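Local coordinates for protein adenylation domain (Streptomyces sp., PDB 5N9X) that is an adenylation domain of the ANL superfamily of AMP-binding enzymes that binds adenosine-5'-triphosphate and threonine, at residues A108-V111 and T112-V116; L205-S208 and M209-F213; A236-P239 and V240-A243; T259-G262 and A263-A267. One frame throughout, in Å; residues are numbered along the deposited sequence.

Interaction 1 of 4, residues A108-V111 and T112-V116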
ATOM      1  N   ALA A 108     -19.703   5.525   5.338  1.00 27.43           N
ATOM      2  CA  ALA A 108     -20.499   6.622   5.867  1.00 30.94           C
ATOM      3  C   ALA A 108     -19.632   7.687   6.497  1.00 24.03           C
ATOM      4  O   ALA A 108     -19.898   8.862   6.333  1.00 19.40           O
ATOM      5  CB  ALA A 108     -21.505   6.105   6.867  1.00 36.86           C
ATOM      6  N   PHE A 109     -18.580   7.267   7.198  1.00 30.09           N
ATOM      7  CA  PHE A 109     -17.692   8.220   7.843  1.00 24.26           C
ATOM      8  C   PHE A 109     -16.826   8.979   6.867  1.00 28.67           C
ATOM      9  O   PHE A 109     -16.658  10.192   6.999  1.00 29.88           O
ATOM     10  CB  PHE A 109     -16.770   7.549   8.844  1.00 37.03           C
ATOM     11  CG  PHE A 109     -15.716   8.480   9.372  1.00 39.28           C
ATOM     12  CD1 PHE A 109     -16.050   9.455  10.301  1.00 34.93           C
ATOM     13  CD2 PHE A 109     -14.404   8.401   8.920  1.00 30.23           C
ATOM     14  CE1 PHE A 109     -15.095  10.325  10.782  1.00 31.76           C
ATOM     15  CE2 PHE A 109     -13.445   9.270   9.395  1.00 36.49           C
ATOM     16  CZ  PHE A 109     -13.793  10.231  10.332  1.00 36.38           C
ATOM     17  N   ILE A 110     -16.240   8.241   5.926  1.00 22.75           N
ATOM     18  CA  ILE A 110     -15.384   8.816   4.902  1.00 20.58           C
ATOM     19  C   ILE A 110     -16.174   9.736   3.982  1.00 23.39           C
ATOM     20  O   ILE A 110     -15.707  10.833   3.659  1.00 31.75           O
ATOM     21  CB  ILE A 110     -14.693   7.716   4.047  1.00 28.76           C
ATOM     22  CG1 ILE A 110     -13.609   7.011   4.857  1.00 26.25           C
ATOM     23  CG2 ILE A 110     -14.096   8.305   2.778  1.00 21.32           C
ATOM     24  CD1 ILE A 110     -13.338   5.633   4.373  1.00 30.61           C
ATOM     25  N   VAL A 111     -17.362   9.297   3.561  1.00 20.52           N
ATOM     26  CA  VAL A 111     -18.228  10.135   2.733  1.00 26.66           C
ATOM     27  C   VAL A 111     -18.412  11.511   3.381  1.00 30.14           C
ATOM     28  O   VAL A 111     -18.249  12.548   2.720  1.00 27.64           O
ATOM     29  CB  VAL A 111     -19.617   9.498   2.488  1.00 32.13           C
ATOM     30  CG1 VAL A 111     -20.582  10.547   1.911  1.00 24.40           C
ATOM     31  CG2 VAL A 111     -19.509   8.284   1.575  1.00 24.18           C
ATOM     32  N   THR A 112     -18.723  11.515   4.676  1.00 25.08           N
ATOM     33  CA  THR A 112     -18.905  12.767   5.424  1.00 30.59           C
ATOM     34  C   THR A 112     -17.584  13.495   5.727  1.00 33.94           C
ATOM     35  O   THR A 112     -17.509  14.719   5.581  1.00 36.01           O
ATOM     36  CB  THR A 112     -19.644  12.523   6.756  1.00 26.37           C
ATOM     37  OG1 THR A 112     -20.794  11.694   6.530  1.00 25.15           O
ATOM     38  CG2 THR A 112     -20.064  13.826   7.381  1.00 21.11           C
ATOM     39  N   ASP A 113     -16.547  12.761   6.140  1.00 29.00           N
ATOM     40  CA  ASP A 113     -15.257  13.396   6.443  1.00 29.00           C
ATOM     41  C   ASP A 113     -14.650  14.065   5.212  1.00 32.98           C
ATOM     42  O   ASP A 113     -14.093  15.155   5.293  1.00 36.44           O
ATOM     43  CB  ASP A 113     -14.256  12.381   7.026  1.00 36.73           C
ATOM     44  CG  ASP A 113     -13.000  13.048   7.601  1.00 33.09           C
ATOM     45  OD1 ASP A 113     -13.127  13.829   8.567  1.00 31.73           O
ATOM     46  OD2 ASP A 113     -11.888  12.782   7.098  1.00 34.80           O
ATOM     47  N   SER A 114     -14.752  13.416   4.065  1.00 25.14           N
ATOM     48  CA  SER A 114     -14.127  13.964   2.881  1.00 32.03           C
ATOM     49  C   SER A 114     -15.023  14.980   2.175  1.00 32.91           C
ATOM     50  O   SER A 114     -14.562  15.727   1.304  1.00 26.23           O
ATOM     51  CB  SER A 114     -13.733  12.841   1.927  1.00 21.05           C
ATOM     52  OG  SER A 114     -14.866  12.092   1.557  1.00 23.21           O
ATOM     53  N   GLN A 115     -16.291  15.018   2.566  1.00 28.73           N
ATOM     54  CA  GLN A 115     -17.243  15.965   1.983  1.00 37.27           C
ATOM     55  C   GLN A 115     -17.248  15.865   0.465  1.00 34.18           C
ATOM     56  O   GLN A 115     -16.903  16.826  -0.231  1.00 32.96           O
ATOM     57  CB  GLN A 115     -16.923  17.418   2.397  1.00 36.12           C
ATOM     58  CG  GLN A 115     -16.570  17.656   3.879  1.00 34.74           C
ATOM     59  CD  GLN A 115     -15.742  18.930   4.077  1.00 40.88           C
ATOM     60  OE1 GLN A 115     -14.512  18.906   3.989  1.00 45.65           O
ATOM     61  NE2 GLN A 115     -16.418  20.046   4.340  1.00 42.71           N
ATOM     62  N   VAL A 116     -17.608  14.706  -0.064  1.00 32.36           N
ATOM     63  CA  VAL A 116     -17.641  14.588  -1.515  1.00 38.20           C
ATOM     64  C   VAL A 116     -18.907  15.232  -2.095  1.00 27.69           C
ATOM     65  O   VAL A 116     -19.976  15.132  -1.516  1.00 24.16           O
ATOM     66  CB  VAL A 116     -17.523  13.112  -1.975  1.00 30.45           C
ATOM     67  CG1 VAL A 116     -16.225  12.511  -1.474  1.00 28.46           C
ATOM     68  CG2 VAL A 116     -18.697  12.303  -1.480  1.00 28.39           C
TER
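Ser114 grips the carbonyl of Ile110 twice. Its OG donates to Ile110 O at 2.6 Å and its N donates to the same oxygen at 2.8 Å, so one carbonyl near the end of helix 104-114 takes two hydrogens from a single residue. The hydroxyl reaches it from above the carbonyl plane, 36° out, because OG sits between the backbone N and the carbonyl carbon (chi1 59°) and is turned back along the helix. Two residues earlier, Thr112 also turns its hydroxyl on the carbonyl four residues back: OG1 donates to Ala108 O at 3.0 Å, here almost along the line of the C=O bond, while the companion amide bond is weak. Between the two, Asp113 N binds Phe109 O at 2.7 Å in an ordinary helical bond. Gln115 N makes weak bonds to Val111 O and Thr112 O, and Gln115 takes positive phi as the chain leaves the helix. Packing lies outside this polar core. Phe109 and Asp113 run side by side in the same direction, with CB of Asp113 over one ring face, 4.2 Å from the centroid in a CH-pi contact, and the carboxylate plane only 11° from that of the ring. The carboxylate itself is claimed by Arg378 in a salt bridge and by the hydroxyl of Tyr166. After the turn, CG2 of Val116 comes back to CG1 of Val111 at 4.3 Å, and Val116 also rests on Val96 of strand 94-97. The chemistry implies a helix end whose buried hydroxyl is satisfied within its own turn, leaving Asp113 to tie the helix to strand 161-167 and to Arg378.

Interaction 2 of 4, residues L205-S208 and M209-F213. With THR (threonine), chain C.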
ATOM      1  N   LEU A 205      -3.038  -5.347 -11.651  1.00 15.10           N
ATOM      2  CA  LEU A 205      -3.740  -4.598 -10.606  1.00 15.91           C
ATOM      3  C   LEU A 205      -4.189  -5.594  -9.514  1.00 20.36           C
ATOM      4  O   LEU A 205      -5.306  -6.122  -9.524  1.00 14.18           O
ATOM      5  CB  LEU A 205      -4.916  -3.791 -11.171  1.00 13.48           C
ATOM      6  CG  LEU A 205      -5.722  -3.007 -10.118  1.00 14.47           C
ATOM      7  CD1 LEU A 205      -4.945  -1.801  -9.695  1.00 11.38           C
ATOM      8  CD2 LEU A 205      -7.072  -2.548 -10.668  1.00  9.77           C
ATOM      9  N   PHE A 206      -3.275  -5.868  -8.591  1.00 15.21           N
ATOM     10  CA  PHE A 206      -3.542  -6.799  -7.515  1.00 17.07           C
ATOM     11  C   PHE A 206      -4.256  -6.136  -6.317  1.00 18.51           C
ATOM     12  O   PHE A 206      -4.979  -6.801  -5.579  1.00 15.78           O
ATOM     13  CB  PHE A 206      -2.220  -7.462  -7.082  1.00 17.83           C
ATOM     14  CG  PHE A 206      -2.382  -8.534  -6.038  1.00 25.00           C
ATOM     15  CD1 PHE A 206      -2.422  -8.208  -4.686  1.00 23.22           C
ATOM     16  CD2 PHE A 206      -2.533  -9.863  -6.403  1.00 28.92           C
ATOM     17  CE1 PHE A 206      -2.581  -9.190  -3.721  1.00 23.67           C
ATOM     18  CE2 PHE A 206      -2.694 -10.854  -5.438  1.00 21.74           C
ATOM     19  CZ  PHE A 206      -2.717 -10.513  -4.101  1.00 23.78           C
ATOM     20  N   HIS A 207      -4.076  -4.831  -6.143  1.00 14.49           N
ATOM     21  CA  HIS A 207      -4.485  -4.187  -4.893  1.00 20.31           C
ATOM     22  C   HIS A 207      -5.750  -3.312  -4.969  1.00 18.06           C
ATOM     23  O   HIS A 207      -6.118  -2.810  -6.027  1.00 14.41           O
ATOM     24  CB  HIS A 207      -3.320  -3.345  -4.338  1.00 14.37           C
ATOM     25  CG  HIS A 207      -2.133  -4.157  -3.927  1.00 14.06           C
ATOM     26  ND1 HIS A 207      -1.081  -4.437  -4.777  1.00 17.73           N
ATOM     27  CD2 HIS A 207      -1.842  -4.770  -2.760  1.00 13.12           C
ATOM     28  CE1 HIS A 207      -0.185  -5.165  -4.137  1.00 14.11           C
ATOM     29  NE2 HIS A 207      -0.618  -5.377  -2.910  1.00 16.02           N
ATOM     30  N   SER A 208      -6.404  -3.146  -3.821  1.00 17.07           N
ATOM     31  CA  SER A 208      -7.642  -2.377  -3.734  1.00 14.12           C
ATOM     32  C   SER A 208      -7.450  -0.958  -4.217  1.00 14.59           C
ATOM     33  O   SER A 208      -6.396  -0.364  -4.000  1.00 17.52           O
ATOM     34  CB  SER A 208      -8.160  -2.352  -2.302  1.00 16.54           C
ATOM     35  OG  SER A 208      -9.111  -1.324  -2.153  1.00 17.80           O
ATOM     36  N   MET A 209      -8.449  -0.387  -4.872  1.00 11.50           N
ATOM     37  CA  MET A 209      -8.250   0.979  -5.321  1.00 16.96           C
ATOM     38  C   MET A 209      -8.198   1.964  -4.136  1.00 13.25           C
ATOM     39  O   MET A 209      -7.736   3.097  -4.292  1.00 10.15           O
ATOM     40  CB  MET A 209      -9.312   1.357  -6.351  1.00 18.74           C
ATOM     41  CG  MET A 209      -9.015   0.707  -7.706  1.00 19.48           C
ATOM     42  SD  MET A 209      -9.924   1.456  -9.056  1.00 21.98           S
ATOM     43  CE  MET A 209      -9.415   3.162  -8.798  1.00 15.02           C
ATOM     44  N   ALA A 210      -8.592   1.491  -2.949  1.00 11.21           N
ATOM     45  CA  ALA A 210      -8.495   2.284  -1.713  1.00 25.59           C
ATOM     46  C   ALA A 210      -7.187   2.032  -0.934  1.00 23.35           C
ATOM     47  O   ALA A 210      -7.071   2.414   0.230  1.00 25.19           O
ATOM     48  CB  ALA A 210      -9.690   2.011  -0.818  1.00 19.56           C
ATOM     49  N   PHE A 211      -6.233   1.370  -1.586  1.00 19.80           N
ATOM     50  CA  PHE A 211      -4.866   1.191  -1.087  1.00 14.99           C
ATOM     51  C   PHE A 211      -3.891   1.816  -2.095  1.00 13.38           C
ATOM     52  O   PHE A 211      -3.961   1.538  -3.301  1.00 13.96           O
ATOM     53  CB  PHE A 211      -4.594  -0.298  -0.853  1.00 12.23           C
ATOM     54  CG  PHE A 211      -3.219  -0.604  -0.357  1.00 12.91           C
ATOM     55  CD1 PHE A 211      -2.577   0.239   0.547  1.00 17.35           C
ATOM     56  CD2 PHE A 211      -2.591  -1.791  -0.735  1.00 12.70           C
ATOM     57  CE1 PHE A 211      -1.306  -0.063   1.020  1.00 12.93           C
ATOM     58  CE2 PHE A 211      -1.337  -2.111  -0.263  1.00 13.13           C
ATOM     59  CZ  PHE A 211      -0.683  -1.244   0.616  1.00 17.12           C
ATOM     60  N   ASP A 212      -3.006   2.685  -1.621  1.00 12.38           N
ATOM     61  CA  ASP A 212      -2.275   3.528  -2.549  1.00 13.63           C
ATOM     62  C   ASP A 212      -1.251   2.747  -3.423  1.00 10.92           C
ATOM     63  O   ASP A 212      -0.700   3.280  -4.380  1.00 13.82           O
ATOM     64  CB  ASP A 212      -1.639   4.704  -1.785  1.00 11.11           C
ATOM     65  CG  ASP A 212      -0.345   4.345  -1.080  1.00 20.91           C
ATOM     66  OD1 ASP A 212      -0.032   3.147  -0.878  1.00 14.43           O
ATOM     67  OD2 ASP A 212       0.382   5.301  -0.735  1.00 17.96           O
ATOM     68  N   PHE A 213      -1.068   1.465  -3.133  1.00 11.82           N
ATOM     69  CA  PHE A 213      -0.198   0.594  -3.914  1.00 12.68           C
ATOM     70  C   PHE A 213      -0.828   0.364  -5.315  1.00 14.47           C
ATOM     71  O   PHE A 213      -0.130   0.065  -6.286  1.00 12.15           O
ATOM     72  CB  PHE A 213       0.048  -0.697  -3.087  1.00 10.56           C
ATOM     73  CG  PHE A 213       1.338  -1.418  -3.404  1.00 12.88           C
ATOM     74  CD1 PHE A 213       2.283  -0.823  -4.215  1.00 14.68           C
ATOM     75  CD2 PHE A 213       1.704  -2.576  -2.700  1.00 15.48           C
ATOM     76  CE1 PHE A 213       3.494  -1.437  -4.471  1.00 14.50           C
ATOM     77  CE2 PHE A 213       2.961  -3.200  -2.920  1.00 11.81           C
ATOM     78  CZ  PHE A 213       3.845  -2.630  -3.816  1.00 11.76           C
TER
HETATM   79  N   THR C 601       2.232   2.860   0.472  1.00 16.63           N
HETATM   80  CA  THR C 601       1.974   1.454   0.818  1.00 26.72           C
HETATM   81  C   THR C 601       1.767   1.408   2.306  1.00 28.26           C
HETATM   82  O   THR C 601       1.362   0.433   2.968  1.00 20.35           O
HETATM   83  CB  THR C 601       3.141   0.510   0.444  1.00 23.24           C
HETATM   84  OG1 THR C 601       4.388   1.057   0.920  1.00 19.43           O
HETATM   85  CG2 THR C 601       3.195   0.304  -1.065  1.00 14.32           C
HETATM   86  OXT THR C 601       2.078   2.466   2.836  1.00 28.08           O
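His207, Phe211 and Phe213 form an aromatic cluster on the loop between strand 202-205 and helix 213-222, which contains a type I beta turn from Ser208 to Phe211. The cluster is the tightly packed part. CD2 of Phe213 lies 3.5 Å from CE1 of His207, over one face of the imidazole and towards its rim, while Phe206 covers the opposite face. The His207 and Phe213 planes are inclined by 31°, whereas Phe211 stands at a steeper 69° to the imidazole and receives His207 CD2 at its ring edge. The first torsion of His207 places CG beside the backbone N (chi1 -65°), with the imidazole between the rings of Phe213 and Phe206, and ND1 is fixed by a hydrogen bond to Glu217. The turn itself is looser and more exposed: Met209 and Ala210 form its corner and remain partly open, and the closure is mainly polar. Phe211 N donates to Ser208 O at 3.0 Å from well above the carbonyl plane, and Ala210 N donates to Ser208 OG, also at 3.0 Å. That hydroxyl is further bonded to Asp99, which links the turn to another loop. Phe211, Asp212 and Phe213 also line the pocket of the bound threonine. Its N donates to Asp212 OD1 at 2.7 Å, its O lies at the edge of the Phe211 ring, and Lys515 and the carbonyl of Val318 supply further hydrogen bonds. The threonine methyl CG2 sits over the centre of one face of the Phe213 ring, 3.4 Å above its plane.

Interaction 3 of 4, residues A236-P239 and V240-A243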
ATOM      1  N   ALA A 236     -13.004 -16.229  -3.793  1.00 51.78           N
ATOM      2  CA  ALA A 236     -12.731 -17.659  -3.719  1.00 56.93           C
ATOM      3  C   ALA A 236     -11.574 -18.051  -4.646  1.00 58.38           C
ATOM      4  O   ALA A 236     -11.242 -19.239  -4.778  1.00 50.26           O
ATOM      5  CB  ALA A 236     -13.985 -18.460  -4.060  1.00 51.41           C
ATOM      6  N   ARG A 237     -10.968 -17.054  -5.291  1.00 56.64           N
ATOM      7  CA  ARG A 237      -9.754 -17.300  -6.060  1.00 48.46           C
ATOM      8  C   ARG A 237      -8.634 -17.646  -5.084  1.00 41.95           C
ATOM      9  O   ARG A 237      -8.468 -16.986  -4.057  1.00 45.28           O
ATOM     10  CB  ARG A 237      -9.380 -16.096  -6.932  1.00 45.78           C
ATOM     11  CG  ARG A 237      -7.877 -15.931  -7.167  1.00 51.23           C
ATOM     12  CD  ARG A 237      -7.596 -14.886  -8.232  1.00 48.31           C
ATOM     13  NE  ARG A 237      -8.570 -13.811  -8.160  1.00 51.44           N
ATOM     14  CZ  ARG A 237      -9.322 -13.417  -9.180  1.00 54.30           C
ATOM     15  NH1 ARG A 237      -9.221 -14.006 -10.366  1.00 56.98           N
ATOM     16  NH2 ARG A 237     -10.188 -12.435  -9.006  1.00 56.50           N
ATOM     17  N   THR A 238      -7.894 -18.701  -5.394  1.00 40.38           N
ATOM     18  CA  THR A 238      -6.794 -19.155  -4.555  1.00 35.11           C
ATOM     19  C   THR A 238      -5.509 -18.446  -4.960  1.00 34.42           C
ATOM     20  O   THR A 238      -5.468 -17.806  -6.016  1.00 40.86           O
ATOM     21  CB  THR A 238      -6.622 -20.681  -4.657  1.00 36.01           C
ATOM     22  OG1 THR A 238      -6.808 -21.091  -6.020  1.00 37.29           O
ATOM     23  CG2 THR A 238      -7.651 -21.382  -3.790  1.00 33.99           C
ATOM     24  N   PRO A 239      -4.464 -18.523  -4.113  1.00 31.67           N
ATOM     25  CA  PRO A 239      -3.140 -18.074  -4.546  1.00 30.84           C
ATOM     26  C   PRO A 239      -2.706 -18.808  -5.801  1.00 26.79           C
ATOM     27  O   PRO A 239      -2.030 -18.241  -6.659  1.00 22.82           O
ATOM     28  CB  PRO A 239      -2.237 -18.449  -3.370  1.00 27.70           C
ATOM     29  CG  PRO A 239      -3.130 -18.383  -2.205  1.00 26.52           C
ATOM     30  CD  PRO A 239      -4.447 -18.933  -2.699  1.00 25.71           C
ATOM     31  N   VAL A 240      -3.104 -20.074  -5.885  1.00 27.24           N
ATOM     32  CA  VAL A 240      -2.758 -20.926  -7.007  1.00 28.67           C
ATOM     33  C   VAL A 240      -3.350 -20.370  -8.309  1.00 31.44           C
ATOM     34  O   VAL A 240      -2.680 -20.347  -9.347  1.00 25.79           O
ATOM     35  CB  VAL A 240      -3.237 -22.375  -6.761  1.00 32.40           C
ATOM     36  CG1 VAL A 240      -2.907 -23.266  -7.947  1.00 25.93           C
ATOM     37  CG2 VAL A 240      -2.604 -22.930  -5.480  1.00 33.81           C
ATOM     38  N   GLU A 241      -4.594 -19.900  -8.241  1.00 32.29           N
ATOM     39  CA  GLU A 241      -5.247 -19.278  -9.393  1.00 31.56           C
ATOM     40  C   GLU A 241      -4.580 -17.951  -9.749  1.00 26.97           C
ATOM     41  O   GLU A 241      -4.451 -17.584 -10.913  1.00 27.28           O
ATOM     42  CB  GLU A 241      -6.737 -19.068  -9.109  1.00 34.18           C
ATOM     43  CG  GLU A 241      -7.623 -20.228  -9.555  1.00 42.62           C
ATOM     44  CD  GLU A 241      -8.669 -20.611  -8.520  1.00 42.45           C
ATOM     45  OE1 GLU A 241      -8.875 -19.846  -7.553  1.00 45.75           O
ATOM     46  OE2 GLU A 241      -9.296 -21.677  -8.683  1.00 36.57           O
ATOM     47  N   THR A 242      -4.171 -17.231  -8.718  1.00 30.44           N
ATOM     48  CA  THR A 242      -3.490 -15.966  -8.874  1.00 26.15           C
ATOM     49  C   THR A 242      -2.180 -16.206  -9.603  1.00 28.11           C
ATOM     50  O   THR A 242      -1.873 -15.564 -10.615  1.00 26.19           O
ATOM     51  CB  THR A 242      -3.239 -15.321  -7.497  1.00 31.25           C
ATOM     52  OG1 THR A 242      -4.500 -15.054  -6.876  1.00 27.84           O
ATOM     53  CG2 THR A 242      -2.406 -14.048  -7.615  1.00 20.43           C
ATOM     54  N   ALA A 243      -1.408 -17.146  -9.079  1.00 26.25           N
ATOM     55  CA  ALA A 243      -0.202 -17.583  -9.762  1.00 31.01           C
ATOM     56  C   ALA A 243      -0.482 -17.925 -11.237  1.00 21.41           C
ATOM     57  O   ALA A 243       0.271 -17.531 -12.117  1.00 19.64           O
ATOM     58  CB  ALA A 243       0.411 -18.778  -9.036  1.00 19.28           C
TER
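Thr238 and Glu241 are turned into each other at the start of helix 239-248, their side chains meeting at a slant, with the carboxylate folded back over the backbone of the threonine. OE1 of Glu241 receives Thr238 N at 2.6 Å in a nearly straight bond, approached on its anti side and 29° out of the carboxylate plane. Thr238 OG1 adds a weak bond to the same oxygen. The Glu241 chain bends at chi2 (136°), which brings OE1 back to the first turn instead of letting it extend outward. In return, Thr238 OG1 accepts a weak bond of 3.4 Å from Glu241 N. This reciprocal exchange is a capping box, with Thr238 at the N-cap and Pro239 opening the helix. Thr242 points towards the same turn from the next position. Its OG1 and N both donate to Thr238 O, at 3.0 and 3.1 Å, and they arrive from opposite faces of the carbonyl plane. Arg237 crosses Thr242 at about a right angle; CD of Arg237 rests 3.4 Å from Thr242 OG1, and the chain, bent at chi3, turns its guanidinium away from the threonine. The guanidinium of Arg237 and the carboxylate of Glu241 stand 88° apart in plane and do not touch, Arg237 NE lying 6.1 Å from Glu241 OE1. On the inner side of the helix, Val240 and Ala243 pack on helix 258-271, and Ala243 N completes the turn with a nearly linear 2.7 Å bond to Pro239 O.

Interaction 4 of 4, residues T259-G262 and A263-A267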
ATOM      1  N   THR A 259       3.484 -10.576   2.839  1.00 10.11           N
ATOM      2  CA  THR A 259       2.491 -11.599   3.177  1.00 13.29           C
ATOM      3  C   THR A 259       1.886 -12.253   1.937  1.00 17.23           C
ATOM      4  O   THR A 259       1.780 -13.482   1.853  1.00 25.87           O
ATOM      5  CB  THR A 259       1.345 -10.995   4.029  1.00 21.50           C
ATOM      6  OG1 THR A 259       1.900 -10.450   5.226  1.00 22.00           O
ATOM      7  CG2 THR A 259       0.278 -12.044   4.377  1.00 13.45           C
ATOM      8  N   ALA A 260       1.501 -11.424   0.971  1.00 14.97           N
ATOM      9  CA  ALA A 260       0.923 -11.892  -0.281  1.00 12.32           C
ATOM     10  C   ALA A 260       1.919 -12.729  -1.089  1.00 16.93           C
ATOM     11  O   ALA A 260       1.552 -13.765  -1.656  1.00 16.29           O
ATOM     12  CB  ALA A 260       0.429 -10.701  -1.105  1.00 10.61           C
ATOM     13  N   PHE A 261       3.167 -12.263  -1.142  1.00 11.22           N
ATOM     14  CA  PHE A 261       4.235 -12.933  -1.872  1.00 18.04           C
ATOM     15  C   PHE A 261       4.628 -14.290  -1.244  1.00 19.39           C
ATOM     16  O   PHE A 261       4.943 -15.230  -1.953  1.00 16.75           O
ATOM     17  CB  PHE A 261       5.461 -12.007  -1.963  1.00 15.31           C
ATOM     18  CG  PHE A 261       6.679 -12.662  -2.544  1.00 17.52           C
ATOM     19  CD1 PHE A 261       6.848 -12.741  -3.925  1.00 16.27           C
ATOM     20  CD2 PHE A 261       7.668 -13.186  -1.712  1.00 15.95           C
ATOM     21  CE1 PHE A 261       7.976 -13.348  -4.483  1.00 12.52           C
ATOM     22  CE2 PHE A 261       8.789 -13.799  -2.249  1.00 21.98           C
ATOM     23  CZ  PHE A 261       8.943 -13.883  -3.653  1.00 19.36           C
ATOM     24  N   GLY A 262       4.625 -14.388   0.081  1.00 22.55           N
ATOM     25  CA  GLY A 262       4.923 -15.659   0.713  1.00 14.73           C
ATOM     26  C   GLY A 262       3.925 -16.714   0.255  1.00 15.42           C
ATOM     27  O   GLY A 262       4.290 -17.815  -0.143  1.00 18.22           O
ATOM     28  N   ALA A 263       2.648 -16.366   0.297  1.00 17.55           N
ATOM     29  CA  ALA A 263       1.601 -17.279  -0.127  1.00 18.44           C
ATOM     30  C   ALA A 263       1.650 -17.551  -1.648  1.00 23.96           C
ATOM     31  O   ALA A 263       1.359 -18.658  -2.103  1.00 19.75           O
ATOM     32  CB  ALA A 263       0.262 -16.726   0.274  1.00 13.90           C
ATOM     33  N   LEU A 264       2.005 -16.533  -2.428  1.00 16.75           N
ATOM     34  CA  LEU A 264       2.184 -16.714  -3.850  1.00 16.92           C
ATOM     35  C   LEU A 264       3.299 -17.741  -4.134  1.00 20.14           C
ATOM     36  O   LEU A 264       3.163 -18.647  -4.968  1.00 21.67           O
ATOM     37  CB  LEU A 264       2.508 -15.374  -4.502  1.00 17.12           C
ATOM     38  CG  LEU A 264       2.728 -15.431  -6.012  1.00 27.32           C
ATOM     39  CD1 LEU A 264       1.569 -16.170  -6.668  1.00 22.96           C
ATOM     40  CD2 LEU A 264       2.871 -14.029  -6.589  1.00 19.99           C
ATOM     41  N   THR A 265       4.403 -17.580  -3.431  1.00 16.66           N
ATOM     42  CA  THR A 265       5.558 -18.433  -3.600  1.00 22.39           C
ATOM     43  C   THR A 265       5.263 -19.891  -3.303  1.00 26.36           C
ATOM     44  O   THR A 265       5.771 -20.779  -3.990  1.00 27.80           O
ATOM     45  CB  THR A 265       6.703 -17.956  -2.709  1.00 15.80           C
ATOM     46  OG1 THR A 265       6.980 -16.587  -3.026  1.00 21.55           O
ATOM     47  CG2 THR A 265       7.951 -18.809  -2.921  1.00 15.65           C
ATOM     48  N   THR A 266       4.456 -20.129  -2.274  1.00 19.64           N
ATOM     49  CA  THR A 266       4.085 -21.476  -1.905  1.00 23.36           C
ATOM     50  C   THR A 266       3.392 -22.137  -3.077  1.00 24.70           C
ATOM     51  O   THR A 266       3.708 -23.269  -3.450  1.00 19.82           O
ATOM     52  CB  THR A 266       3.167 -21.490  -0.682  1.00 29.37           C
ATOM     53  OG1 THR A 266       3.833 -20.866   0.424  1.00 25.94           O
ATOM     54  CG2 THR A 266       2.783 -22.913  -0.319  1.00 16.32           C
ATOM     55  N   ALA A 267       2.465 -21.390  -3.661  1.00 24.15           N
ATOM     56  CA  ALA A 267       1.659 -21.841  -4.778  1.00 17.63           C
ATOM     57  C   ALA A 267       2.483 -22.054  -6.060  1.00 21.07           C
ATOM     58  O   ALA A 267       2.306 -23.047  -6.758  1.00 18.84           O
ATOM     59  CB  ALA A 267       0.539 -20.846  -5.021  1.00 20.11           C
TER
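Residues 259-267 follow regular helical geometry, with amide-to-carbonyl bonds from Leu264 N to Ala260 O (2.9 Å), Thr265 N to Phe261 O and Thr266 N to Gly262 O, the bond from Ala263 N to Thr259 O being weak. This is the helix of a beta-alpha-beta unit, between strands 253-256 and 280-284. Two consecutive threonines fold their hydroxyls back on the preceding turn. Thr265 OG1 donates to Phe261 O at 2.7 Å and Thr266 OG1 to Gly262 O at 3.1 Å, and in each case the residue's own N reaches the same oxygen from the other face of the carbonyl plane. Both OG1 atoms stand anti to the carbonyl carbon (chi1 -56° in Thr265), which directs them to the turn before. The ring of Phe261 meets Phe283 edge-to-face and lies against Trp296. Leu264 faces strand 253-256 and helix 239-248, whereas Ala263 and Thr266 are exposed. Over the centre of one face of the Phe261 ring sits Thr265 OG1, 3.3 Å above its plane.

Overall arrangement
Only interaction 2 reaches the threonine pocket directly, through Phe211, Asp212 and Phe213, and Phe211 also touches the bound adenosine-5'-triphosphate. Interactions 3 and 4 form a neighbouring pair, their centres about 10 Å apart, where helices 239-248 and 258-271 pack through Ala243 CB against Leu264 CD1 at 3.7 Å. Phe206 joins both to interaction 2: its CE2 lies 3.9 Å from Thr242 CG2 and its CE1 4.3 Å from Ala260 CB. From Thr259, at the pocket end of interaction 4, the side chain is about 11 Å from either ligand. Interaction 1 stands apart, its nearest atoms about 7 Å from interaction 2 and more than 20 Å from interactions 3 and 4.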